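Local coordinates for a cystathionine beta-synthase domain protein fused to a Zn-ribbon-like domain (Pyrococcus furiosus, PDB 3GHD), which is of uncertain function but probably binds an adenine nucleotide through its CBS part and metal through its zinc-ribbon-like part, at residues A[36-41]-A[57-62]. Numbering follows the deposited sequence.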
loop_
_atom_site.group_PDB
_atom_site.type_symbol
_atom_site.label_atom_id
_atom_site.label_comp_id
_atom_site.label_asym_id
_atom_site.label_seq_id
_atom_site.Cartn_x
_atom_site.Cartn_y
_atom_site.Cartn_z
ATOM N N GLY A 36 11.513 -15.081 22.133
ATOM C CA GLY A 36 10.902 -15.567 20.900
ATOM C C GLY A 36 10.804 -14.489 19.822
ATOM O O GLY A 36 11.424 -13.422 19.932
ATOM N N VAL A 37 9.994 -14.772 18.814
ATOM C CA VAL A 37 9.765 -13.878 17.689
ATOM C C VAL A 37 8.248 -13.885 17.309
ATOM O O VAL A 37 7.562 -14.926 17.429
ATOM C CB VAL A 37 10.683 -14.331 16.519
ATOM C CG1 VAL A 37 10.283 -15.744 16.080
ATOM C CG2 VAL A 37 10.705 -13.319 15.318
ATOM N N VAL A 38 7.751 -12.730 16.857
ATOM C CA VAL A 38 6.379 -12.543 16.344
ATOM C C VAL A 38 6.497 -11.889 14.939
ATOM O O VAL A 38 7.334 -11.000 14.684
ATOM C CB VAL A 38 5.474 -11.732 17.324
ATOM C CG1 VAL A 38 4.122 -11.432 16.688
ATOM C CG2 VAL A 38 5.278 -12.464 18.720
ATOM N N THR A 39 5.812 -12.480 13.965
ATOM C CA THR A 39 5.816 -12.014 12.605
ATOM C C THR A 39 4.467 -11.410 12.287
ATOM O O THR A 39 3.480 -11.590 13.007
ATOM C CB THR A 39 6.189 -13.147 11.592
ATOM O OG1 THR A 39 5.125 -14.095 11.494
ATOM C CG2 THR A 39 7.427 -13.838 12.061
ATOM N N GLU A 40 4.411 -10.714 11.178
ATOM C CA GLU A 40 3.134 -10.196 10.684
ATOM C C GLU A 40 2.190 -11.343 10.335
ATOM O O GLU A 40 0.998 -11.200 10.481
ATOM C CB GLU A 40 3.359 -9.226 9.491
ATOM C CG GLU A 40 4.093 -7.967 9.920
ATOM C CD GLU A 40 4.110 -6.859 8.894
ATOM O OE1 GLU A 40 4.338 -7.232 7.749
ATOM O OE2 GLU A 40 3.898 -5.631 9.229
ATOM N N ARG A 41 2.696 -12.503 9.899
ATOM C CA ARG A 41 1.837 -13.653 9.635
ATOM C C ARG A 41 1.219 -14.135 10.933
ATOM O O ARG A 41 0.011 -14.456 10.982
ATOM C CB ARG A 41 2.622 -14.803 9.013
ATOM C CG ARG A 41 2.738 -14.625 7.517
ATOM C CD ARG A 41 1.810 -15.548 6.804
ATOM N NE ARG A 41 0.419 -15.316 7.048
ATOM C CZ ARG A 41 -0.337 -14.415 6.403
ATOM N NH1 ARG A 41 -1.633 -14.318 6.663
ATOM N NH2 ARG A 41 0.180 -13.707 5.420
ATOM N N VAL A 57 -4.245 -8.488 23.456
ATOM C CA VAL A 57 -3.279 -9.575 23.274
ATOM C C VAL A 57 -1.814 -9.072 23.444
ATOM O O VAL A 57 -1.419 -8.062 22.854
ATOM C CB VAL A 57 -3.559 -10.322 21.944
ATOM C CG1 VAL A 57 -2.479 -11.355 21.650
ATOM C CG2 VAL A 57 -4.955 -10.982 21.990
ATOM N N LYS A 58 -1.041 -9.762 24.283
ATOM C CA LYS A 58 0.358 -9.453 24.542
ATOM C C LYS A 58 1.201 -10.323 23.606
ATOM O O LYS A 58 0.867 -11.501 23.388
ATOM C CB LYS A 58 0.691 -9.682 26.029
ATOM C CG LYS A 58 -0.211 -8.851 26.929
ATOM C CD LYS A 58 0.158 -8.911 28.394
ATOM C CE LYS A 58 -0.866 -9.645 29.288
ATOM N NZ LYS A 58 -0.610 -11.127 29.444
ATOM N N VAL A 59 2.264 -9.740 23.031
ATOM C CA VAL A 59 3.072 -10.448 22.014
ATOM C C VAL A 59 3.632 -11.775 22.507
ATOM O O VAL A 59 3.793 -12.704 21.714
ATOM C CB VAL A 59 4.233 -9.592 21.381
ATOM C CG1 VAL A 59 3.693 -8.624 20.302
ATOM C CG2 VAL A 59 5.119 -8.917 22.478
ATOM N N GLU A 60 3.942 -11.860 23.792
ATOM C CA GLU A 60 4.342 -13.124 24.417
ATOM C C GLU A 60 3.310 -14.251 24.144
ATOM O O GLU A 60 3.693 -15.412 23.966
ATOM C CB GLU A 60 4.539 -12.930 25.922
ATOM C CG GLU A 60 3.237 -12.663 26.679
ATOM C CD GLU A 60 3.435 -12.304 28.141
ATOM O OE1 GLU A 60 2.425 -11.880 28.760
ATOM O OE2 GLU A 60 4.562 -12.454 28.682
ATOM N N GLU A 61 2.024 -13.881 24.063
ATOM C CA GLU A 61 0.944 -14.841 23.808
ATOM C C GLU A 61 0.919 -15.447 22.402
ATOM O O GLU A 61 0.253 -16.466 22.211
ATOM C CB GLU A 61 -0.438 -14.227 24.085
ATOM C CG GLU A 61 -0.613 -13.501 25.426
ATOM C CD GLU A 61 -2.015 -12.914 25.559
ATOM O OE1 GLU A 61 -2.969 -13.470 24.940
ATOM O OE2 GLU A 61 -2.169 -11.903 26.285
ATOM N N ILE A 62 1.618 -14.857 21.418
ATOM C CA ILE A 62 1.620 -15.431 20.062
ATOM C C ILE A 62 3.010 -15.678 19.450
ATOM O O ILE A 62 3.106 -16.039 18.266
ATOM C CB ILE A 62 0.815 -14.568 19.068
ATOM C CG1 ILE A 62 1.446 -13.181 18.914
ATOM C CG2 ILE A 62 -0.611 -14.421 19.474
ATOM C CD1 ILE A 62 0.766 -12.326 17.853
#
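Val38 lays its two methyl groups over the turn formed by residues 57-62, and the two branches of a valine on a strand let this one residue touch both Val59 and Ile62. CG1, anti to the backbone N (chi1 174°), meets the end of Ile62, with Val38 CG1 3.7 Å from Ile62 CD1. CG2 reaches the start of the turn, where Val38 CG2 lies 3.4 Å from Val59 O and 4.1 Å from Val59 CB. The Ile62 side chain crosses that of Val38 at about a right angle, and its CG1 sits 3.9 Å from both Val38 methyls. Ile62 suits this place because chi1 of 63°, with CG1 between the backbone N and the carbonyl carbon, turns its longer arm to Val38, while chi2 of 175° extends it so that CD1 lies beside Val38 CG1.

No hydrogen bond spans the two segments; the turn is held from within. Ile62 N donates to Val59 O at 3.1 Å, so the carbonyl touched by a Val38 methyl already has a polar partner. Lys58 NZ pairs with Glu60 OE1 at 3.2 Å and makes a longer salt bridge to Glu61, charged side chains suited to the solvent-facing side of the turn. With an alanine in place of Val38 both methyls go, and Ile62 CG1 and CD1 would probably lose their contact with the strand while a gap opened beside Val59.

Ile43 also packs on Val38, and Val11 and Val47 on Ile62; Val59, buried and apolar, fits against Val14 as well as Val38. Strand 33-39 runs into helix 40-48 as in the beta-beta-alpha ending of the CBS fold, and the following loop packs back onto that strand, consistent with a CBS-domain core.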